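Local coordinates for flagellar basal body protein (Helicobacter pylori, PDB 5NPY) that probably builds the flagellar hook, the curved extracellular segment that joins the basal body to the filament, at residues Y364-D369 with K440-T445; S491-F494 with V498-P501; G217-E222 with S299-K304; S175-P180 with A503-L508; Q92-F97 with T511-L516. All blocks are in the same frame, centred on the assembly; numbering follows the deposited sequence.

The five contacts are strung along an elongated chain. Contacts 2, 4 and 5 form a continuous group: contacts 2 and 4 share strand 499-509 and meet where L492 CD1 packs on I179 CG2 (4.1 Å), and contacts 4 and 5 meet through a probable hydrogen bond from L508 N to W96 O (3.0 Å) and through F97, which packs on I505 and I507. Contact 1 stands apart, its centre about 23 Å from that of contact 2. Contacts 3 and 5 lie farthest from each other, about 83 Å between centres, on opposite sides of the chain's centre. The side chain of I219 in contact 3 is about 13 Å from the bound tris-hydroxymethyl-methyl-ammonium, too far to touch it.

Contact 1: residues Y364-D369 with K440-T445; sequences YDKAGD and KGNKLT
With chi1 at 64°, D365 holds its carboxylate between its own backbone N and carbonyl carbon, while K440 bends at chi3 (64°) and swings its ammonium across to meet it. The result is a salt bridge: K440 NZ donates to D365 OD2 at 2.8 Å, and OD2 receives it on its anti lone pair, turned away from OD1. A lysine suits this place because its long, flexible chain can span two backbones whose nearest CA atoms, those of D365 and K440, are 8.1 Å apart. The ammonium has a second partner in the hydroxyl of Y371.

Each segment includes the bend of a beta hairpin. Between strands 346-364 and 370-381, D365 to G368 make a type I turn, closed by G368 N to D365 O at 3.0 Å. G368, the last residue of the turn, has a phi of 90°, where a side chain would press on the preceding carbonyl. D365 N then bonds D369 O at 3.1 Å, the pattern of a 3:5 hairpin with a G1 bulge. Between strands 435-439 and 442-447, K440 and G441 take the backbone angles of a type I' turn.

The second carboxylate oxygen, D365 OD1, accepts D369 N at 2.9 Å from above the carboxylate plane, as well as a weak bond from A367 N. The aspartate thus braces its own turn while gripping the lysine. Farther out, the extended K366 chain crosses the side chain of N442, and both touch L189.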
# COMPACT_ATOMS: atom_id res chain seq x y z
N TYR A 364 12.08 3.64 2.09
CA TYR A 364 13.46 3.45 2.49
C TYR A 364 14.39 3.56 1.29
O TYR A 364 14.09 3.02 0.23
CB TYR A 364 13.65 2.09 3.17
CG TYR A 364 12.65 1.88 4.27
CD1 TYR A 364 11.48 1.16 4.05
CD2 TYR A 364 12.85 2.44 5.53
CE1 TYR A 364 10.54 0.99 5.06
CE2 TYR A 364 11.91 2.28 6.55
CZ TYR A 364 10.76 1.56 6.31
OH TYR A 364 9.83 1.39 7.32
N ASP A 365 15.52 4.25 1.49
CA ASP A 365 16.54 4.36 0.45
C ASP A 365 17.43 3.11 0.46
O ASP A 365 17.18 2.15 1.20
CB ASP A 365 17.33 5.67 0.60
CG ASP A 365 18.14 5.74 1.90
OD1 ASP A 365 18.38 4.71 2.58
OD2 ASP A 365 18.55 6.85 2.25
N LYS A 366 18.49 3.11 -0.36
CA LYS A 366 19.38 1.95 -0.40
C LYS A 366 20.06 1.70 0.96
O LYS A 366 20.43 0.56 1.27
CB LYS A 366 20.45 2.13 -1.48
CG LYS A 366 19.94 1.99 -2.88
CD LYS A 366 21.02 2.31 -3.88
CE LYS A 366 20.46 2.40 -5.29
NZ LYS A 366 21.55 2.53 -6.30
N ALA A 367 20.22 2.75 1.76
CA ALA A 367 20.85 2.63 3.07
C ALA A 367 19.87 2.18 4.15
O ALA A 367 20.31 1.84 5.25
CB ALA A 367 21.49 3.95 3.49
N GLY A 368 18.57 2.17 3.86
CA GLY A 368 17.56 1.80 4.83
C GLY A 368 17.02 2.95 5.63
O GLY A 368 16.28 2.72 6.60
N ASP A 369 17.36 4.18 5.26
CA ASP A 369 16.86 5.36 5.93
C ASP A 369 15.42 5.64 5.51
O ASP A 369 15.06 5.50 4.34
CB ASP A 369 17.72 6.59 5.60
CG ASP A 369 19.00 6.64 6.41
OD1 ASP A 369 18.96 7.10 7.58
OD2 ASP A 369 20.05 6.22 5.88
N LYS A 440 15.34 10.39 -4.82
CA LYS A 440 16.78 10.62 -4.64
C LYS A 440 17.59 10.06 -5.81
O LYS A 440 18.61 9.41 -5.61
CB LYS A 440 17.28 10.04 -3.32
CG LYS A 440 17.09 10.96 -2.13
CD LYS A 440 17.23 10.22 -0.81
CE LYS A 440 18.62 9.68 -0.62
NZ LYS A 440 18.83 9.14 0.75
N GLY A 441 17.11 10.29 -7.03
CA GLY A 441 17.75 9.74 -8.20
C GLY A 441 17.26 8.37 -8.63
O GLY A 441 17.72 7.86 -9.66
N ASN A 442 16.34 7.77 -7.89
CA ASN A 442 15.81 6.46 -8.26
C ASN A 442 14.34 6.60 -8.64
O ASN A 442 13.62 7.46 -8.11
CB ASN A 442 15.98 5.45 -7.12
CG ASN A 442 17.43 5.26 -6.72
OD1 ASN A 442 17.89 5.85 -5.74
ND2 ASN A 442 18.15 4.45 -7.47
N LYS A 443 13.91 5.75 -9.58
CA LYS A 443 12.51 5.74 -10.01
C LYS A 443 11.70 4.86 -9.07
O LYS A 443 12.01 3.67 -8.89
CB LYS A 443 12.40 5.26 -11.45
CG LYS A 443 12.92 6.24 -12.52
CD LYS A 443 13.13 5.51 -13.84
CE LYS A 443 13.99 4.25 -13.64
NZ LYS A 443 13.68 3.15 -14.61
N LEU A 444 10.65 5.43 -8.49
CA LEU A 444 9.68 4.69 -7.70
C LEU A 444 8.32 4.74 -8.39
O LEU A 444 7.77 5.83 -8.59
CB LEU A 444 9.60 5.26 -6.29
CG LEU A 444 8.73 4.59 -5.23
CD1 LEU A 444 9.11 5.16 -3.89
CD2 LEU A 444 7.24 4.81 -5.48
N THR A 445 7.75 3.56 -8.69
CA THR A 445 6.40 3.44 -9.26
C THR A 445 5.37 3.48 -8.14
O THR A 445 5.36 2.60 -7.28
CB THR A 445 6.24 2.13 -10.04
OG1 THR A 445 7.33 1.95 -10.95
CG2 THR A 445 4.88 2.08 -10.81

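Contact 2: residues S491-F494 with V498-P501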
# COMPACT_ATOMS: atom_id res chain seq x y z
N SER A 491 13.18 -20.19 10.42
CA SER A 491 13.01 -18.78 10.12
C SER A 491 13.83 -17.93 11.08
O SER A 491 14.07 -18.32 12.23
CB SER A 491 11.54 -18.37 10.22
OG SER A 491 10.72 -19.36 9.64
N LEU A 492 14.25 -16.77 10.61
CA LEU A 492 15.00 -15.81 11.41
C LEU A 492 14.17 -14.55 11.59
O LEU A 492 13.57 -14.04 10.64
CB LEU A 492 16.34 -15.49 10.74
CG LEU A 492 17.23 -16.71 10.49
CD1 LEU A 492 18.54 -16.33 9.81
CD2 LEU A 492 17.51 -17.46 11.79
N ALA A 493 14.10 -14.05 12.82
CA ALA A 493 13.49 -12.76 13.12
C ALA A 493 14.57 -11.70 13.28
O ALA A 493 15.70 -11.99 13.69
CB ALA A 493 12.65 -12.81 14.39
N PHE A 494 14.21 -10.47 12.95
CA PHE A 494 15.14 -9.35 13.01
C PHE A 494 14.50 -8.18 13.73
O PHE A 494 13.31 -8.18 14.04
CB PHE A 494 15.62 -8.96 11.60
CG PHE A 494 16.49 -9.99 10.95
CD1 PHE A 494 17.86 -9.81 10.89
CD2 PHE A 494 15.94 -11.15 10.42
CE1 PHE A 494 18.67 -10.76 10.29
CE2 PHE A 494 16.74 -12.11 9.83
CZ PHE A 494 18.10 -11.91 9.76
N VAL A 498 10.88 -8.24 10.69
CA VAL A 498 10.78 -9.15 9.56
C VAL A 498 11.14 -10.55 10.04
O VAL A 498 12.15 -10.74 10.73
CB VAL A 498 11.68 -8.72 8.40
CG1 VAL A 498 11.49 -9.66 7.25
CG2 VAL A 498 11.37 -7.31 7.97
N VAL A 499 10.32 -11.52 9.66
CA VAL A 499 10.52 -12.93 9.96
C VAL A 499 10.43 -13.69 8.64
O VAL A 499 9.35 -13.79 8.05
CB VAL A 499 9.49 -13.46 10.97
CG1 VAL A 499 9.59 -14.96 11.08
CG2 VAL A 499 9.69 -12.79 12.32
N GLU A 500 11.57 -14.20 8.18
CA GLU A 500 11.56 -14.95 6.93
C GLU A 500 12.23 -16.29 7.16
O GLU A 500 13.27 -16.36 7.82
CB GLU A 500 12.30 -14.21 5.80
CG GLU A 500 11.83 -12.79 5.57
CD GLU A 500 12.40 -12.18 4.30
OE1 GLU A 500 13.22 -12.84 3.63
OE2 GLU A 500 12.01 -11.04 3.98
N PRO A 501 11.66 -17.37 6.63
CA PRO A 501 12.36 -18.65 6.66
C PRO A 501 13.62 -18.56 5.82
O PRO A 501 13.72 -17.76 4.89
CB PRO A 501 11.34 -19.62 6.07
CG PRO A 501 10.47 -18.77 5.21
CD PRO A 501 10.38 -17.45 5.91
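Backbone hydrogen bonds carry most of this contact between S491-F494 and V498-P501, the two arms of an antiparallel beta hairpin. L492 and E500 form a hydrogen-bonded pair: L492 N donates to E500 O at 3.0 Å, nearly straight at 167°, and E500 N returns the bond to L492 O at 3.2 Å. Nearer the loop, F494 N makes a weaker, more bent bond to V498 O. S491 with P501 and A493 with V499 are non-hydrogen-bonded pairs, and proline fits the first of these because its place asks for no N-H toward the partner strand.

CA-H...O contacts fill in between, the straightest being V499 CA to L492 O at 3.3 Å.

Side-chain packing across the strands lies on the face of S491, A493, V499 and P501. V499 CG2 rests on A493 CB at 3.6 Å, and its other branch, CG1, with the bond turned anti to the backbone N (chi1 171°), reaches S491 CB at 4.0 Å. A small alanine lets the branched valine come close. S491 OG lies alongside the proline, 3.6 Å from P501 CB.

The aromatic ring of F494 meets a polar atom: V498 O lies in the plane of the F494 ring, at its edge, 3.8 Å from CD2. The same ring meets Y185 edge-to-face.

The charged side chain, E500, is on the other face, where its carboxylate bridges to K151 NZ and accepts a bond from S159 OG. Backbone bonds therefore set the pairing, while the buried E500, matched by a lysine and a hydroxyl, would probably remain ionised.

Contact 3: residues G217-E222 with S299-K304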
# COMPACT_ATOMS: atom_id res chain seq x y z
N GLY A 217 0.65 31.74 -4.11
CA GLY A 217 -0.62 32.29 -3.68
C GLY A 217 -1.44 32.94 -4.77
O GLY A 217 -2.22 33.86 -4.48
N GLU A 218 -1.29 32.51 -6.01
CA GLU A 218 -2.11 33.06 -7.09
C GLU A 218 -3.17 32.05 -7.51
O GLU A 218 -3.01 30.84 -7.33
CB GLU A 218 -1.24 33.46 -8.30
CG GLU A 218 -0.03 34.36 -7.98
CD GLU A 218 -0.39 35.75 -7.42
OE1 GLU A 218 -1.60 36.04 -7.21
OE2 GLU A 218 0.54 36.56 -7.19
N ILE A 219 -4.26 32.56 -8.09
CA ILE A 219 -5.43 31.74 -8.38
C ILE A 219 -5.19 30.88 -9.61
O ILE A 219 -4.78 31.38 -10.67
CB ILE A 219 -6.68 32.62 -8.55
CG1 ILE A 219 -7.13 33.14 -7.19
CG2 ILE A 219 -7.79 31.82 -9.24
CD1 ILE A 219 -8.13 34.25 -7.25
N ILE A 220 -5.46 29.58 -9.49
CA ILE A 220 -5.38 28.66 -10.62
C ILE A 220 -6.76 28.66 -11.28
O ILE A 220 -7.65 27.89 -10.92
CB ILE A 220 -4.92 27.27 -10.20
CG1 ILE A 220 -3.64 27.36 -9.36
CG2 ILE A 220 -4.63 26.42 -11.42
CD1 ILE A 220 -3.22 26.05 -8.71
N LYS A 221 -6.91 29.52 -12.29
CA LYS A 221 -8.22 29.84 -12.86
C LYS A 221 -9.02 28.58 -13.20
O LYS A 221 -10.21 28.47 -12.87
CB LYS A 221 -8.01 30.72 -14.10
CG LYS A 221 -9.27 31.16 -14.85
CD LYS A 221 -8.88 32.00 -16.07
CE LYS A 221 -10.05 32.28 -17.00
NZ LYS A 221 -11.07 33.18 -16.37
N GLU A 222 -8.36 27.61 -13.83
CA GLU A 222 -9.04 26.43 -14.37
C GLU A 222 -9.47 25.45 -13.28
O GLU A 222 -10.41 24.67 -13.50
CB GLU A 222 -8.14 25.74 -15.40
CG GLU A 222 -6.69 25.60 -14.99
CD GLU A 222 -5.85 26.87 -15.22
OE1 GLU A 222 -4.80 26.78 -15.88
OE2 GLU A 222 -6.20 27.96 -14.72
N SER A 299 -10.36 36.70 0.61
CA SER A 299 -11.03 37.42 1.68
C SER A 299 -10.15 38.51 2.28
O SER A 299 -10.66 39.41 2.95
CB SER A 299 -11.44 36.45 2.78
OG SER A 299 -10.30 35.76 3.25
N GLU A 300 -8.84 38.41 2.07
CA GLU A 300 -7.84 39.38 2.53
C GLU A 300 -6.80 39.42 1.41
O GLU A 300 -5.95 38.53 1.33
CB GLU A 300 -7.26 38.97 3.87
CG GLU A 300 -5.95 39.63 4.25
CD GLU A 300 -5.25 38.89 5.38
OE1 GLU A 300 -5.82 37.88 5.86
OE2 GLU A 300 -4.13 39.29 5.78
N LYS A 301 -6.90 40.42 0.53
CA LYS A 301 -6.26 40.29 -0.78
C LYS A 301 -4.75 40.53 -0.75
O LYS A 301 -4.06 40.18 -1.71
CB LYS A 301 -6.93 41.23 -1.80
CG LYS A 301 -7.17 40.54 -3.18
CD LYS A 301 -8.53 39.80 -3.25
CE LYS A 301 -8.78 39.09 -4.60
NZ LYS A 301 -7.81 38.03 -5.01
N ASP A 302 -4.22 41.10 0.33
CA ASP A 302 -2.78 41.17 0.45
C ASP A 302 -2.19 39.92 1.08
O ASP A 302 -0.97 39.72 1.00
CB ASP A 302 -2.37 42.40 1.26
CG ASP A 302 -3.10 43.64 0.79
OD1 ASP A 302 -2.51 44.43 0.03
OD2 ASP A 302 -4.28 43.80 1.18
N ALA A 303 -3.02 39.07 1.69
CA ALA A 303 -2.53 37.80 2.20
C ALA A 303 -2.14 36.88 1.05
O ALA A 303 -2.78 36.87 -0.00
CB ALA A 303 -3.59 37.11 3.06
N LYS A 304 -1.07 36.12 1.27
CA LYS A 304 -0.62 35.11 0.33
C LYS A 304 -1.73 34.07 0.13
O LYS A 304 -2.36 34.04 -0.93
CB LYS A 304 0.68 34.47 0.82
CG LYS A 304 1.12 33.28 -0.02
CD LYS A 304 2.59 32.91 0.20
CE LYS A 304 3.50 33.92 -0.47
NZ LYS A 304 3.13 34.09 -1.90
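K304 lays its side chain over G217: its CG is 4.2 Å from G217 CA, and bends at chi3 and chi4 bring NZ round to 4.1 Å from G217 N. The chain therefore curls loosely past the glycine backbone, with no hydrogen bond between the segments. Glycine suits the spot, having a positive phi of 66° and no side chain to push against the carbonyl of K304. Indeed the two carbonyl oxygens, G217 O and K304 O, come within 3.6 Å of each other. The two oxygens would probably repel, but K298 NZ donates to both and also to A303 O, so one ammonium ties the segments together from outside.

A second, looser touch is made by I219, whose CD1 is 4.4 Å from K301 NZ. The E218 carboxylate is of opposite charge to K304, yet its OE2 stays 6.4 Å from K304 NZ, too far for an ion pair.

The segment 299-304 forms the first part of the loop joining the antiparallel strands 293-298 and 308-313, with a type I turn from E300 to A303, and it packs against the loop leading to I220, the N-cap of helix 221-226.

Contact 4: residues S175-P180 with A503-L508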
# COMPACT_ATOMS: atom_id res chain seq x y z
N SER A 175 21.15 -29.95 0.78
CA SER A 175 22.55 -29.56 0.85
C SER A 175 22.86 -29.14 2.28
O SER A 175 21.96 -29.05 3.12
CB SER A 175 22.86 -28.43 -0.16
OG SER A 175 22.37 -27.18 0.27
N PRO A 176 24.14 -28.89 2.60
CA PRO A 176 24.47 -28.43 3.95
C PRO A 176 23.86 -27.07 4.24
O PRO A 176 23.88 -26.16 3.41
CB PRO A 176 26.00 -28.35 3.93
CG PRO A 176 26.39 -29.37 2.95
CD PRO A 176 25.36 -29.26 1.86
N LEU A 177 23.31 -26.93 5.45
CA LEU A 177 22.72 -25.68 5.90
C LEU A 177 23.78 -24.80 6.55
O LEU A 177 24.60 -25.27 7.35
CB LEU A 177 21.59 -25.95 6.89
CG LEU A 177 20.53 -26.88 6.32
CD1 LEU A 177 19.31 -26.95 7.24
CD2 LEU A 177 20.13 -26.46 4.89
N GLN A 178 23.77 -23.51 6.21
CA GLN A 178 24.74 -22.55 6.73
C GLN A 178 23.98 -21.33 7.26
O GLN A 178 23.55 -20.47 6.50
CB GLN A 178 25.75 -22.15 5.67
CG GLN A 178 26.85 -21.25 6.20
CD GLN A 178 27.66 -20.58 5.11
OE1 GLN A 178 27.26 -20.56 3.94
NE2 GLN A 178 28.81 -20.03 5.49
N ILE A 179 23.83 -21.27 8.58
CA ILE A 179 23.18 -20.14 9.22
C ILE A 179 24.18 -19.52 10.19
O ILE A 179 24.26 -19.94 11.35
CB ILE A 179 21.90 -20.57 9.94
CG1 ILE A 179 20.95 -21.28 8.97
CG2 ILE A 179 21.21 -19.39 10.60
CD1 ILE A 179 19.75 -21.90 9.63
N PRO A 180 24.97 -18.54 9.75
CA PRO A 180 25.94 -17.91 10.66
C PRO A 180 25.24 -17.20 11.82
O PRO A 180 24.02 -17.05 11.86
CB PRO A 180 26.69 -16.91 9.76
CG PRO A 180 26.40 -17.37 8.35
CD PRO A 180 25.06 -18.02 8.38
N ALA A 503 15.69 -21.92 5.69
CA ALA A 503 16.07 -23.31 5.45
C ALA A 503 15.02 -24.22 6.07
O ALA A 503 14.08 -23.77 6.73
CB ALA A 503 17.46 -23.62 6.01
N ARG A 504 15.18 -25.52 5.82
CA ARG A 504 14.49 -26.54 6.62
C ARG A 504 15.40 -27.74 6.77
O ARG A 504 16.25 -28.00 5.92
CB ARG A 504 13.16 -26.98 6.01
CG ARG A 504 13.26 -27.94 4.84
CD ARG A 504 11.87 -28.16 4.26
NE ARG A 504 10.99 -28.81 5.23
CZ ARG A 504 9.66 -28.81 5.16
NH1 ARG A 504 9.04 -28.17 4.18
NH2 ARG A 504 8.96 -29.42 6.09
N ILE A 505 15.20 -28.47 7.87
CA ILE A 505 16.01 -29.65 8.16
C ILE A 505 15.59 -30.79 7.25
O ILE A 505 14.40 -31.12 7.13
CB ILE A 505 15.85 -30.05 9.64
CG1 ILE A 505 16.20 -28.88 10.56
CG2 ILE A 505 16.73 -31.26 9.96
CD1 ILE A 505 17.67 -28.52 10.56
N GLY A 506 16.57 -31.40 6.59
CA GLY A 506 16.29 -32.60 5.82
C GLY A 506 15.74 -33.72 6.69
O GLY A 506 16.17 -33.92 7.83
N ILE A 507 14.75 -34.43 6.15
CA ILE A 507 14.17 -35.61 6.76
C ILE A 507 13.91 -36.61 5.64
O ILE A 507 13.35 -36.25 4.60
CB ILE A 507 12.86 -35.31 7.52
CG1 ILE A 507 13.12 -34.46 8.76
CG2 ILE A 507 12.17 -36.60 7.95
CD1 ILE A 507 13.68 -35.24 9.93
N LEU A 508 14.33 -37.85 5.84
CA LEU A 508 14.12 -38.91 4.86
C LEU A 508 13.63 -40.16 5.58
O LEU A 508 14.07 -40.47 6.69
CB LEU A 508 15.39 -39.23 4.06
CG LEU A 508 15.95 -38.09 3.20
CD1 LEU A 508 17.36 -38.41 2.78
CD2 LEU A 508 15.07 -37.84 1.98
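L177 points its CB toward strand 499-509, and with chi1 at -55° its CG lies anti to the carbonyl carbon, which carries the two methyl groups on to A503 and its neighbours. From CG the branches part. CD2 approaches A503 CB at 4.1 Å. CD1, the busier tip, lies 4.0 Å from the same A503 CB and 4.0 Å from I505 CD1. L177 CD1 also comes within 3.5 Å of R504 O, a backbone carbonyl oxygen. The methyl thus sits against the backbone between two side chains. Alanine at 503 is small enough to let the leucine reach the strand, while I505, whose side chain starts away from L177, bends its end back (chi2 -69°) to bring CD1 to the leucine.

Segment 175-180 falls in the part of the sequence matched to the D1 domain of flagellar hook proteins, and 503-508, from far along the chain, packs against it. L177 follows directly on strand 173-176, and strand 143-148 pairs antiparallel with both that strand and 499-509, so strand 143-148 links the two parts that the leucine joins by packing. The L177 backbone is held by bonds to L136 and V144.

R504 turns its side chain the other way: its guanidinium donates to L169 O and makes a cation-pi contact with W546. I179 points toward strand 499-509 too, but packs on I490 and L492 of the neighbouring strand 489-494.

Contact 5: residues Q92-F97 with T511-L516; sequences QGKGWF and TNDQGL
W96 and D513 meet through one strong bond: W96 NE1 donates to D513 OD2 at 2.8 Å, nearly straight at 167°. A chi1 of -53° turns the indole toward D513, anti to its own carbonyl carbon. The acceptor lies in the indole plane, yet the donor comes at OD2 from above the carboxylate plane, the two flat groups standing 89° apart. Tryptophan suits a mostly apolar place that needs one N-H to satisfy an acid. L516 CD1 packs on the ring at 3.8 Å from W96 CE2.

D513 OD1 receives a bond from a water at 2.8 Å, which accepts one from G95 N and lies 3.3 Å above the indole plane, across the ring from L516 and offset toward the rim. K94 CG passes OD1 at 4.0 Å; its NZ is not in contact, though its charge may favour that of the acid.

The contact ties the segment after strand 87-93, matched to the hook-protein D1 family, to the loop between strands 499-509 and 517-519. There D513 opens a 3-10 turn, 513-515, in which L516 N bonds D513 O at 3.1 Å, so one turn presents both acid and leucine to the indole.

Farther out, W96 meets the rings of F510 and Y524, and L516 touches L122.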
# COMPACT_ATOMS: atom_id res chain seq x y z
N GLN A 92 10.29 -36.93 16.15
CA GLN A 92 9.32 -37.97 16.49
C GLN A 92 8.74 -38.57 15.22
O GLN A 92 8.54 -37.86 14.24
CB GLN A 92 8.18 -37.41 17.34
CG GLN A 92 8.50 -37.16 18.79
CD GLN A 92 7.24 -36.83 19.57
OE1 GLN A 92 7.31 -36.37 20.71
NE2 GLN A 92 6.09 -37.08 18.96
N GLY A 93 8.47 -39.86 15.24
CA GLY A 93 7.94 -40.53 14.07
C GLY A 93 8.99 -41.33 13.34
O GLY A 93 10.11 -41.54 13.81
N LYS A 94 8.61 -41.78 12.14
CA LYS A 94 9.49 -42.58 11.29
C LYS A 94 10.30 -41.68 10.37
O LYS A 94 9.74 -40.77 9.74
CB LYS A 94 8.68 -43.59 10.47
CG LYS A 94 9.18 -45.03 10.58
CD LYS A 94 9.09 -45.53 12.02
CE LYS A 94 9.49 -47.00 12.16
NZ LYS A 94 9.67 -47.36 13.59
N GLY A 95 11.60 -41.93 10.29
CA GLY A 95 12.47 -41.11 9.47
C GLY A 95 13.80 -40.75 10.10
O GLY A 95 14.07 -41.09 11.26
N TRP A 96 14.63 -40.03 9.35
CA TRP A 96 16.02 -39.81 9.70
C TRP A 96 16.44 -38.39 9.36
O TRP A 96 16.02 -37.85 8.33
CB TRP A 96 16.95 -40.77 8.96
CG TRP A 96 16.56 -42.19 9.13
CD1 TRP A 96 15.65 -42.90 8.40
CD2 TRP A 96 17.06 -43.09 10.12
NE1 TRP A 96 15.55 -44.18 8.87
CE2 TRP A 96 16.41 -44.32 9.93
CE3 TRP A 96 18.00 -42.97 11.15
CZ2 TRP A 96 16.68 -45.43 10.72
CZ3 TRP A 96 18.26 -44.07 11.93
CH2 TRP A 96 17.60 -45.28 11.72
N PHE A 97 17.26 -37.81 10.22
CA PHE A 97 18.08 -36.68 9.81
C PHE A 97 19.05 -37.14 8.73
O PHE A 97 19.39 -38.33 8.64
CB PHE A 97 18.84 -36.10 11.01
CG PHE A 97 17.95 -35.43 12.03
CD1 PHE A 97 17.02 -34.48 11.64
CD2 PHE A 97 18.03 -35.77 13.37
CE1 PHE A 97 16.20 -33.87 12.57
CE2 PHE A 97 17.21 -35.16 14.31
CZ PHE A 97 16.29 -34.21 13.91
N THR A 511 10.73 -47.44 3.55
CA THR A 511 9.74 -48.47 3.83
C THR A 511 10.34 -49.65 4.59
O THR A 511 9.58 -50.50 5.07
CB THR A 511 9.09 -48.97 2.54
OG1 THR A 511 10.10 -49.50 1.66
CG2 THR A 511 8.34 -47.83 1.84
N ASN A 512 11.67 -49.72 4.71
CA ASN A 512 12.29 -50.79 5.50
C ASN A 512 13.59 -50.26 6.12
O ASN A 512 14.67 -50.38 5.53
CB ASN A 512 12.56 -52.02 4.64
CG ASN A 512 13.12 -53.15 5.46
OD1 ASN A 512 12.72 -53.34 6.60
ND2 ASN A 512 14.07 -53.90 4.89
N ASP A 513 13.48 -49.70 7.33
CA ASP A 513 14.66 -49.20 8.03
C ASP A 513 15.63 -50.32 8.37
O ASP A 513 16.84 -50.07 8.51
CB ASP A 513 14.26 -48.46 9.31
CG ASP A 513 13.67 -47.09 9.04
OD1 ASP A 513 12.76 -46.70 9.79
OD2 ASP A 513 14.13 -46.42 8.09
N GLN A 514 15.13 -51.55 8.53
CA GLN A 514 16.01 -52.70 8.78
C GLN A 514 17.00 -52.91 7.63
O GLN A 514 18.07 -53.49 7.85
CB GLN A 514 15.17 -53.97 8.99
CG GLN A 514 13.97 -53.82 9.91
CD GLN A 514 13.11 -55.09 9.98
OE1 GLN A 514 13.63 -56.21 10.03
NE2 GLN A 514 11.79 -54.91 9.99
N GLY A 515 16.66 -52.46 6.42
CA GLY A 515 17.54 -52.60 5.27
C GLY A 515 18.73 -51.66 5.26
O GLY A 515 19.60 -51.79 4.38
N LEU A 516 18.81 -50.73 6.20
CA LEU A 516 19.98 -49.87 6.32
C LEU A 516 21.11 -50.56 7.08
O LEU A 516 20.89 -51.43 7.92
CB LEU A 516 19.62 -48.56 7.02
CG LEU A 516 18.59 -47.61 6.41
CD1 LEU A 516 18.34 -46.47 7.39
CD2 LEU A 516 19.04 -47.07 5.04
O HOH W 1 13.11 -44.55 11.49